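Local coordinates for peptidoglycan synthetase penicillin-binding protein 3 (Bifidobacterium adolescentis, PDB 4YE5) that probably binds penicillin and, as a member of the transpeptidase family, is likely to cross-link peptidoglycan strands during cell-wall synthesis, at residues Met246-Gln251 against Leu411-Ser416; Met354-Arg359 against Arg393-Val398; Ser364-Gly369 against Thr450-Glu455; Gln370-Asn375 against Thr405-Gln410. All coordinates share one frame; numbering follows the deposited sequence.

Contact 1 of 4, residues Met246-Gln251 against Leu411-Ser416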
# COMPACT_ATOMS: atom_id res chain seq x y z
N MSE A 246 3.65 4.43 10.17
CA MSE A 246 2.80 5.02 9.14
C MSE A 246 2.79 6.52 9.29
O MSE A 246 2.77 7.02 10.42
CB MSE A 246 1.37 4.49 9.29
CG MSE A 246 0.41 5.07 8.29
SE MSE A 246 -1.27 4.16 8.56
CE MSE A 246 -2.20 4.85 7.06
N VAL A 247 2.79 7.24 8.17
CA VAL A 247 2.65 8.69 8.20
C VAL A 247 1.44 9.07 7.35
O VAL A 247 1.37 8.71 6.17
CB VAL A 247 3.91 9.42 7.64
CG1 VAL A 247 3.65 10.94 7.61
CG2 VAL A 247 5.15 9.10 8.47
N GLN A 248 0.49 9.80 7.93
CA GLN A 248 -0.70 10.22 7.20
C GLN A 248 -0.87 11.75 7.19
O GLN A 248 -0.64 12.40 8.21
CB GLN A 248 -1.95 9.57 7.85
CG GLN A 248 -3.29 9.98 7.23
CD GLN A 248 -4.42 9.10 7.68
OE1 GLN A 248 -4.26 7.89 7.82
NE2 GLN A 248 -5.58 9.69 7.92
N ASP A 249 -1.23 12.30 6.04
CA ASP A 249 -1.55 13.73 5.93
C ASP A 249 -2.92 14.02 6.54
O ASP A 249 -3.93 13.49 6.07
CB ASP A 249 -1.59 14.18 4.47
CG ASP A 249 -1.96 15.65 4.33
OD1 ASP A 249 -1.10 16.51 4.63
OD2 ASP A 249 -3.11 15.96 3.95
N VAL A 250 -2.95 14.88 7.55
CA VAL A 250 -4.17 15.12 8.32
C VAL A 250 -5.35 15.57 7.47
O VAL A 250 -6.44 15.02 7.58
CB VAL A 250 -3.93 16.15 9.45
CG1 VAL A 250 -5.26 16.64 10.05
CG2 VAL A 250 -3.07 15.52 10.54
N GLN A 251 -5.15 16.58 6.63
CA GLN A 251 -6.31 17.16 5.98
C GLN A 251 -6.88 16.32 4.83
O GLN A 251 -8.08 16.35 4.59
CB GLN A 251 -6.04 18.61 5.55
CG GLN A 251 -6.29 19.57 6.73
CD GLN A 251 -5.87 21.00 6.45
OE1 GLN A 251 -5.65 21.38 5.30
NE2 GLN A 251 -5.77 21.80 7.51
N LEU A 411 -5.97 2.47 13.27
CA LEU A 411 -5.61 3.23 14.46
C LEU A 411 -5.25 4.67 14.07
O LEU A 411 -5.65 5.64 14.70
CB LEU A 411 -4.41 2.57 15.15
CG LEU A 411 -3.99 3.22 16.47
CD1 LEU A 411 -5.18 3.30 17.38
CD2 LEU A 411 -2.86 2.42 17.11
N THR A 412 -4.49 4.79 12.98
CA THR A 412 -3.99 6.06 12.53
C THR A 412 -5.15 6.93 12.02
O THR A 412 -5.20 8.12 12.31
CB THR A 412 -2.93 5.87 11.44
OG1 THR A 412 -1.78 5.23 12.03
CG2 THR A 412 -2.48 7.20 10.86
N ASN A 413 -6.08 6.32 11.29
CA ASN A 413 -7.25 7.06 10.83
C ASN A 413 -8.14 7.52 12.00
O ASN A 413 -8.69 8.62 11.95
CB ASN A 413 -8.09 6.25 9.83
CG ASN A 413 -8.77 7.14 8.80
OD1 ASN A 413 -8.26 8.23 8.48
ND2 ASN A 413 -9.91 6.70 8.26
N ALA A 414 -8.28 6.70 13.02
CA ALA A 414 -9.09 7.07 14.19
C ALA A 414 -8.48 8.28 14.90
O ALA A 414 -9.16 9.23 15.27
CB ALA A 414 -9.22 5.89 15.17
N ILE A 415 -7.17 8.25 15.10
CA ILE A 415 -6.48 9.40 15.67
C ILE A 415 -6.56 10.64 14.78
O ILE A 415 -6.67 11.77 15.28
CB ILE A 415 -5.01 9.05 15.98
CG1 ILE A 415 -4.96 8.00 17.10
CG2 ILE A 415 -4.20 10.30 16.34
CD1 ILE A 415 -5.58 8.49 18.43
N SER A 416 -6.54 10.45 13.47
CA SER A 416 -6.66 11.58 12.54
C SER A 416 -7.96 12.34 12.78
O SER A 416 -8.02 13.56 12.56
CB SER A 416 -6.62 11.11 11.09
OG SER A 416 -7.92 10.75 10.66

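Contact 2 of 4, residues Met354-Arg359 against Arg393-Val398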
# COMPACT_ATOMS: atom_id res chain seq x y z
N MSE A 354 -22.29 5.33 30.45
CA MSE A 354 -22.23 5.01 29.03
C MSE A 354 -22.73 3.59 28.78
O MSE A 354 -22.12 2.63 29.26
CB MSE A 354 -20.79 5.14 28.54
CG MSE A 354 -20.66 5.31 27.04
SE MSE A 354 -18.80 5.67 26.55
CE MSE A 354 -19.13 6.23 24.71
N THR A 355 -23.82 3.44 28.03
CA THR A 355 -24.39 2.12 27.78
C THR A 355 -23.52 1.34 26.82
O THR A 355 -22.74 1.93 26.08
CB THR A 355 -25.81 2.21 27.15
OG1 THR A 355 -25.72 2.71 25.81
CG2 THR A 355 -26.76 3.09 28.00
N ASN A 356 -23.66 0.01 26.86
CA ASN A 356 -22.99 -0.89 25.91
C ASN A 356 -23.14 -0.40 24.46
O ASN A 356 -22.17 -0.38 23.70
CB ASN A 356 -23.59 -2.30 26.01
CG ASN A 356 -23.01 -3.12 27.15
OD1 ASN A 356 -22.24 -2.62 27.97
ND2 ASN A 356 -23.38 -4.40 27.21
N GLU A 357 -24.35 -0.01 24.09
CA GLU A 357 -24.61 0.42 22.72
C GLU A 357 -23.81 1.68 22.38
O GLU A 357 -23.25 1.78 21.29
CB GLU A 357 -26.10 0.66 22.48
CG GLU A 357 -26.42 1.05 21.04
CD GLU A 357 -27.88 1.42 20.83
OE1 GLU A 357 -28.64 1.40 21.82
OE2 GLU A 357 -28.25 1.72 19.68
N GLN A 358 -23.76 2.63 23.30
CA GLN A 358 -22.99 3.85 23.10
C GLN A 358 -21.50 3.54 23.00
O GLN A 358 -20.81 4.08 22.13
CB GLN A 358 -23.24 4.83 24.25
CG GLN A 358 -24.63 5.39 24.23
CD GLN A 358 -24.95 6.13 25.50
OE1 GLN A 358 -24.40 5.83 26.56
NE2 GLN A 358 -25.85 7.10 25.41
N ARG A 359 -21.00 2.66 23.87
CA ARG A 359 -19.60 2.25 23.80
C ARG A 359 -19.27 1.69 22.42
O ARG A 359 -18.33 2.14 21.77
CB ARG A 359 -19.24 1.25 24.91
CG ARG A 359 -19.42 1.83 26.31
CD ARG A 359 -19.34 0.77 27.43
NE ARG A 359 -19.72 1.36 28.72
CZ ARG A 359 -19.19 1.03 29.89
NH1 ARG A 359 -18.26 0.10 29.96
NH2 ARG A 359 -19.60 1.65 31.00
N ARG A 393 -17.17 -8.07 31.97
CA ARG A 393 -15.80 -7.54 31.97
C ARG A 393 -15.42 -6.82 30.67
O ARG A 393 -14.93 -5.69 30.68
CB ARG A 393 -14.79 -8.64 32.30
CG ARG A 393 -13.37 -8.11 32.40
CD ARG A 393 -12.42 -9.04 33.15
NE ARG A 393 -11.21 -8.30 33.52
CZ ARG A 393 -11.02 -7.74 34.72
NH1 ARG A 393 -11.93 -7.86 35.67
NH2 ARG A 393 -9.90 -7.08 34.97
N THR A 394 -15.65 -7.48 29.54
CA THR A 394 -15.23 -6.93 28.25
C THR A 394 -15.98 -5.64 27.91
O THR A 394 -15.48 -4.82 27.16
CB THR A 394 -15.38 -7.94 27.10
OG1 THR A 394 -16.76 -8.27 26.92
CG2 THR A 394 -14.58 -9.22 27.39
N ARG A 395 -17.18 -5.45 28.48
CA ARG A 395 -17.91 -4.20 28.26
C ARG A 395 -17.11 -3.03 28.85
O ARG A 395 -17.28 -1.89 28.43
CB ARG A 395 -19.32 -4.25 28.88
CG ARG A 395 -19.32 -4.17 30.40
CD ARG A 395 -20.74 -4.11 30.98
NE ARG A 395 -21.49 -2.95 30.51
CZ ARG A 395 -21.56 -1.78 31.15
NH1 ARG A 395 -22.28 -0.79 30.65
NH2 ARG A 395 -20.91 -1.62 32.30
N ASN A 396 -16.24 -3.33 29.81
CA ASN A 396 -15.39 -2.30 30.42
C ASN A 396 -13.99 -2.18 29.82
O ASN A 396 -13.48 -1.06 29.61
CB ASN A 396 -15.30 -2.53 31.94
CG ASN A 396 -16.53 -2.02 32.65
OD1 ASN A 396 -16.94 -0.87 32.43
ND2 ASN A 396 -17.13 -2.85 33.50
N THR A 397 -13.36 -3.31 29.53
CA THR A 397 -12.03 -3.29 28.90
C THR A 397 -12.07 -2.60 27.53
O THR A 397 -11.07 -2.04 27.07
CB THR A 397 -11.44 -4.71 28.73
OG1 THR A 397 -12.28 -5.48 27.87
CG2 THR A 397 -11.33 -5.43 30.09
N VAL A 398 -13.23 -2.61 26.88
CA VAL A 398 -13.35 -1.94 25.58
C VAL A 398 -13.11 -0.43 25.73
O VAL A 398 -12.72 0.24 24.77
CB VAL A 398 -14.74 -2.22 24.94
CG1 VAL A 398 -15.79 -1.25 25.44
CG2 VAL A 398 -14.65 -2.15 23.42
O HOH W 1 -23.52 1.51 31.73
O HOH W 2 -18.26 1.60 33.38

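Contact 3 of 4, residues Ser364-Gly369 against Thr450-Glu455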
# COMPACT_ATOMS: atom_id res chain seq x y z
N SER A 364 -16.88 1.96 16.95
CA SER A 364 -17.18 1.64 15.56
C SER A 364 -17.17 2.89 14.68
O SER A 364 -16.65 2.88 13.56
CB SER A 364 -18.56 0.98 15.48
OG SER A 364 -18.78 0.45 14.18
N LYS A 365 -17.75 3.98 15.18
CA LYS A 365 -17.80 5.24 14.44
C LYS A 365 -16.41 5.74 14.02
O LYS A 365 -16.27 6.42 13.01
CB LYS A 365 -18.47 6.31 15.29
CG LYS A 365 -19.36 7.29 14.57
CD LYS A 365 -20.02 8.21 15.61
CE LYS A 365 -21.13 9.08 15.05
NZ LYS A 365 -21.84 9.78 16.16
N PHE A 366 -15.39 5.43 14.81
CA PHE A 366 -14.01 5.84 14.47
C PHE A 366 -13.39 4.94 13.39
O PHE A 366 -12.22 5.13 13.01
CB PHE A 366 -13.12 5.83 15.71
CG PHE A 366 -13.21 7.09 16.54
CD1 PHE A 366 -12.35 8.16 16.30
CD2 PHE A 366 -14.14 7.21 17.56
CE1 PHE A 366 -12.41 9.32 17.07
CE2 PHE A 366 -14.22 8.36 18.33
CZ PHE A 366 -13.36 9.42 18.09
N GLY A 367 -14.15 3.97 12.89
CA GLY A 367 -13.67 3.10 11.82
C GLY A 367 -13.14 1.74 12.29
O GLY A 367 -12.64 0.94 11.48
N ILE A 368 -13.24 1.47 13.59
CA ILE A 368 -12.71 0.20 14.14
C ILE A 368 -13.62 -0.94 13.72
O ILE A 368 -14.84 -0.82 13.79
CB ILE A 368 -12.64 0.27 15.68
CG1 ILE A 368 -11.76 1.45 16.14
CG2 ILE A 368 -12.14 -1.04 16.29
CD1 ILE A 368 -10.51 1.65 15.32
N GLY A 369 -13.03 -2.05 13.27
CA GLY A 369 -13.80 -3.21 12.87
C GLY A 369 -14.30 -3.14 11.43
O GLY A 369 -15.00 -4.03 10.95
N THR A 450 -17.07 11.72 6.99
CA THR A 450 -18.19 11.72 7.92
C THR A 450 -17.78 12.42 9.20
O THR A 450 -16.65 12.28 9.66
CB THR A 450 -18.64 10.28 8.28
OG1 THR A 450 -17.62 9.63 9.05
CG2 THR A 450 -18.88 9.47 7.02
N ARG A 451 -18.72 13.13 9.82
CA ARG A 451 -18.41 13.71 11.12
C ARG A 451 -18.55 12.64 12.20
O ARG A 451 -19.62 12.05 12.35
CB ARG A 451 -19.33 14.89 11.45
CG ARG A 451 -19.11 15.44 12.89
CD ARG A 451 -19.55 16.92 13.05
NE ARG A 451 -18.88 17.78 12.07
CZ ARG A 451 -17.63 18.21 12.16
NH1 ARG A 451 -16.87 17.85 13.20
NH2 ARG A 451 -17.13 18.99 11.22
N VAL A 452 -17.48 12.43 12.97
CA VAL A 452 -17.51 11.45 14.05
C VAL A 452 -17.93 12.10 15.37
O VAL A 452 -18.73 11.54 16.13
CB VAL A 452 -16.13 10.74 14.21
CG1 VAL A 452 -16.17 9.76 15.37
CG2 VAL A 452 -15.74 10.01 12.92
N ILE A 453 -17.39 13.30 15.63
CA ILE A 453 -17.67 14.06 16.85
C ILE A 453 -17.69 15.55 16.49
O ILE A 453 -17.16 15.95 15.44
CB ILE A 453 -16.56 13.87 17.93
CG1 ILE A 453 -15.17 13.99 17.29
CG2 ILE A 453 -16.71 12.51 18.63
CD1 ILE A 453 -14.01 13.84 18.28
N ASP A 454 -18.27 16.36 17.37
CA ASP A 454 -18.26 17.81 17.18
C ASP A 454 -16.82 18.31 17.13
O ASP A 454 -15.94 17.76 17.79
CB ASP A 454 -19.01 18.52 18.31
CG ASP A 454 -20.50 18.25 18.32
OD1 ASP A 454 -21.02 17.55 17.41
OD2 ASP A 454 -21.16 18.77 19.23
N GLU A 455 -16.59 19.38 16.36
CA GLU A 455 -15.29 20.04 16.31
C GLU A 455 -14.82 20.50 17.70
O GLU A 455 -13.64 20.43 18.04
CB GLU A 455 -15.33 21.22 15.33
CG GLU A 455 -14.02 21.98 15.22
CD GLU A 455 -14.03 23.04 14.11
OE1 GLU A 455 -14.80 22.90 13.12
OE2 GLU A 455 -13.29 24.02 14.24
O HOH W 3 -17.96 7.44 11.01
O HOH W 4 -21.32 12.65 16.67

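Contact 4 of 4, residues Gln370-Asn375 against Thr405-Gln410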
# COMPACT_ATOMS: atom_id res chain seq x y z
N GLN A 370 -13.94 -2.06 10.72
CA GLN A 370 -14.37 -1.89 9.34
C GLN A 370 -13.17 -1.78 8.40
O GLN A 370 -12.10 -1.28 8.78
CB GLN A 370 -15.24 -0.64 9.23
CG GLN A 370 -16.35 -0.61 10.25
CD GLN A 370 -16.90 0.78 10.43
OE1 GLN A 370 -17.47 1.36 9.51
NE2 GLN A 370 -16.70 1.34 11.63
N ALA A 371 -13.35 -2.21 7.16
CA ALA A 371 -12.30 -2.12 6.17
C ALA A 371 -11.88 -0.65 6.00
O ALA A 371 -12.73 0.25 6.05
CB ALA A 371 -12.78 -2.70 4.84
N THR A 372 -10.59 -0.40 5.85
CA THR A 372 -10.14 0.97 5.57
C THR A 372 -10.68 1.47 4.23
O THR A 372 -10.82 2.67 4.00
CB THR A 372 -8.62 1.06 5.49
OG1 THR A 372 -8.15 0.22 4.43
CG2 THR A 372 -7.99 0.64 6.82
N GLY A 373 -10.98 0.53 3.34
CA GLY A 373 -11.38 0.88 1.99
C GLY A 373 -10.17 0.99 1.06
O GLY A 373 -10.33 1.19 -0.13
N LEU A 374 -8.97 0.85 1.61
CA LEU A 374 -7.75 0.91 0.78
C LEU A 374 -7.60 -0.30 -0.14
O LEU A 374 -6.89 -0.23 -1.15
CB LEU A 374 -6.50 1.02 1.66
CG LEU A 374 -6.32 2.32 2.45
CD1 LEU A 374 -5.33 2.09 3.59
CD2 LEU A 374 -5.86 3.46 1.55
N ASN A 375 -8.22 -1.42 0.23
CA ASN A 375 -8.15 -2.67 -0.54
C ASN A 375 -6.75 -3.24 -0.72
O ASN A 375 -6.46 -3.86 -1.73
CB ASN A 375 -8.80 -2.52 -1.92
CG ASN A 375 -10.23 -2.04 -1.84
OD1 ASN A 375 -11.02 -2.50 -1.01
ND2 ASN A 375 -10.58 -1.10 -2.72
N THR A 405 -9.44 -5.49 18.18
CA THR A 405 -8.14 -5.34 17.54
C THR A 405 -8.21 -4.38 16.36
O THR A 405 -9.26 -4.24 15.73
CB THR A 405 -7.63 -6.66 16.96
OG1 THR A 405 -8.56 -7.09 15.95
CG2 THR A 405 -7.50 -7.72 18.07
N VAL A 406 -7.07 -3.77 16.04
CA VAL A 406 -6.97 -2.81 14.95
C VAL A 406 -5.71 -3.09 14.13
O VAL A 406 -4.79 -3.74 14.62
CB VAL A 406 -6.84 -1.39 15.51
CG1 VAL A 406 -7.97 -1.10 16.49
CG2 VAL A 406 -5.47 -1.22 16.21
N ASN A 407 -5.66 -2.61 12.88
CA ASN A 407 -4.36 -2.53 12.21
C ASN A 407 -3.85 -1.10 12.31
O ASN A 407 -4.56 -0.21 12.81
CB ASN A 407 -4.40 -3.04 10.76
CG ASN A 407 -5.46 -2.38 9.93
OD1 ASN A 407 -5.57 -1.15 9.89
ND2 ASN A 407 -6.27 -3.19 9.25
N VAL A 408 -2.61 -0.88 11.87
CA VAL A 408 -2.03 0.44 12.02
C VAL A 408 -2.78 1.52 11.23
O VAL A 408 -2.84 2.68 11.67
CB VAL A 408 -0.49 0.43 11.72
CG1 VAL A 408 -0.20 0.33 10.22
CG2 VAL A 408 0.19 1.69 12.30
N MSE A 409 -3.38 1.15 10.09
CA MSE A 409 -4.10 2.13 9.27
C MSE A 409 -5.38 2.60 9.98
O MSE A 409 -5.74 3.78 9.97
CB MSE A 409 -4.45 1.57 7.89
CG MSE A 409 -3.26 1.21 7.01
SE MSE A 409 -2.59 -0.59 7.36
CE MSE A 409 -3.98 -1.67 6.49
N GLN A 410 -6.09 1.65 10.57
CA GLN A 410 -7.32 1.96 11.30
C GLN A 410 -7.02 2.82 12.54
O GLN A 410 -7.72 3.79 12.83
CB GLN A 410 -7.99 0.68 11.76
CG GLN A 410 -8.61 -0.13 10.62
CD GLN A 410 -9.12 -1.46 11.11
OE1 GLN A 410 -8.47 -2.09 11.95
NE2 GLN A 410 -10.28 -1.89 10.62
O HOH W 5 -8.81 -2.52 7.61

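Contact 1 of 4, residues Met246-Gln251 against Leu411-Ser416
Gln248 reaches from the strand 242-249 to the helix 408-419 with a chain that is straight as far as the amide. Its CG lies anti to the backbone N (chi1 177°), which sends the chain out from the sheet and past Thr412, the two side chains running in opposite directions. CB comes first, 3.9 Å from Thr412 CG2. At the tip, OE1 of Gln248 rests 3.6 Å from the same methyl and takes a hydrogen bond from Gln427. The other branch, NE2, gives a nearly straight hydrogen bond to Asn413 OD1 (3.1 Å, 166° at the hydrogen). That acceptor lies in the amide plane of Gln248, although the two amide planes are turned 52° apart. NE2 of Gln248 also lies 3.6 Å from Ser416 CB. Two residues earlier in the strand, on the same side, selenomethionine Met246 carries SE to 3.7 Å from Thr412 OG1, a hydroxyl that is hydrogen-bonded to Thr520 and to the carbonyl of Val408. Helix and sheet thus pack within the transpeptidase domain at a buried seam. Glutamine suits this place because its amide can donate and accept at once: both ends of a buried polar group are satisfied, while its CB packs on the threonine methyl.

Contact 2 of 4, residues Met354-Arg359 against Arg393-Val398
Arg395 and Arg359 lay their guanidinium groups over each other where the short helix 394-397 meets the start of helix 356-365. Along 393-398, Arg393 turns away to Gln320 and Thr321, and its carbonyl receives the backbone N of both Asn396 and Thr397. Arg395 comes next. Its CG stands between the backbone N and the carbonyl carbon (chi1 73°), and a bend at chi3 brings NE to Asn356 OD1, a 2.7 Å hydrogen bond at the guanidinium edge; NH1 adds a weak one to the same oxygen. A water joins this NH1 to the carbonyl of Met354. NH1 of Arg395 also hangs over the face of Arg359, 3.6 Å from Arg359 NH2, with the two planes 31° apart. The backbone O of Arg395 accepts from Arg359 NH1 at 2.7 Å. Asn396 then offers OD1 to that same NH1 of Arg359, 3.0 Å away and in the guanidinium plane, although the donor stands above the plane of the asparagine amide; its ND2 turns to Tyr322. Val398 closes the segment with CG1 4.3 Å from Arg359 CB. On its own segment, Arg359 NE donates to the Met354 carbonyl at 2.8 Å, and Thr355 and Gln358 form a capping box at the helix start. Arginine suits the Arg359 site because its flat group with several N-H donors can serve several carbonyl oxygens together. The neutral oxygens round the two guanidiniums, with water, probably help to offset the closeness of two like charges, letting the groups overlap with an offset.

Contact 3 of 4, residues Ser364-Gly369 against Thr450-Glu455
A Schellman motif ends helix 356-365, and the two residues just before its glycine, Lys365 and Phe366, meet Val452 and Ile453 in the loop that follows strand 450-451. Val452 places CG1 over the centre of the Phe366 ring, a CH-pi contact 3.8 Å from the centroid and only 10° off the ring normal. The methyl gets there because CG1 is anti to the backbone N of Val452 (chi1 178°), and valine and ring cross at about a right angle. CG2, the other branch of Val452, meets the carbonyl O of Lys365 at 3.6 Å. Ile453 CD1 adds a looser apolar contact, 4.5 Å from Phe366 CZ. Lys365 runs past Val452 in the opposite direction, its aliphatic part near CG1 and its NZ 3.6 Å from Val452 O; a water accepts from this NZ and donates to that carbonyl. Lysine suits this partly exposed margin, apolar along its length and charged at the end. A second water, 2.8 Å from Lys365 O, links that carbonyl to Thr450 OG1. Phenylalanine suits its place because its flat ring takes the valine methyl on one face and also touches helices 290-299 and 408-419. Gly367, with phi 98°, takes up the left-handed backbone conformation and donates its N to Ser364 O. A glycine of positive phi as the first non-helical residue, with two bonds back into the last turn, is what defines this Schellman motif, and the hydrophobic residue before that glycine is buried against two helices of the transpeptidase domain.

Contact 4 of 4, residues Gln370-Asn375 against Thr405-Gln410
The amide of Gln410 points its edge at the loop 370-375: NE2 donates to Gln370 O at 2.7 Å, and that oxygen lies in the amide plane, though the donor stands above the carbonyl plane of Gln370. The same NE2 also bonds to the carbonyl of Glu381. At the other end of this amide, OE1 of Gln410 accepts from Asn407 N at 3.0 Å, while Asn407 OD1 accepts from Gln410 N at 2.9 Å. This reciprocal pair is a capping box at the start of helix 408-419, and it helps to fix the amide so that NE2 faces the loop. Asn407 suits the N-cap because its short amide can turn back on the helix; its ND2 meets a water that also takes Thr372 N. Thr372 divides its two branches. CG2 packs 3.8 Å from Met409 CB and 3.9 Å from Gln410 CG, whereas OG1, between the backbone N and the carbonyl carbon (chi1 61°), is turned to Glu379 and to Leu374 N, the latter closing an ST turn. Gly373 takes a positive phi within that turn. Beyond it Leu374 reaches selenomethionine Met409, whose chain bends at chi2 and chi3, and Leu374 CD1 stops 4.1 Å from Met409 CG.

Helix 408-419 is shared by contacts 1 and 4: its first turn holds a loop, its next turns face the sheet, and Met246 SE touches Met409 CA between them. Contact 3 touches both, through Phe366 against Ala414 and Ile368 against Val406. Contact 2 touches none of the others and lies farthest from the chain centre, yet helix 356-365 begins there and ends in contact 3. Contact 1 is wholly buried; contacts 2 and 4 add partly exposed residues, and contact 3 reaches the surface at Arg451. Chemistry varies accordingly: paired arginines and waters in contact 2, an aromatic face beside a lysine in contact 3, and neutral amides beside apolar groups in contacts 1 and 4.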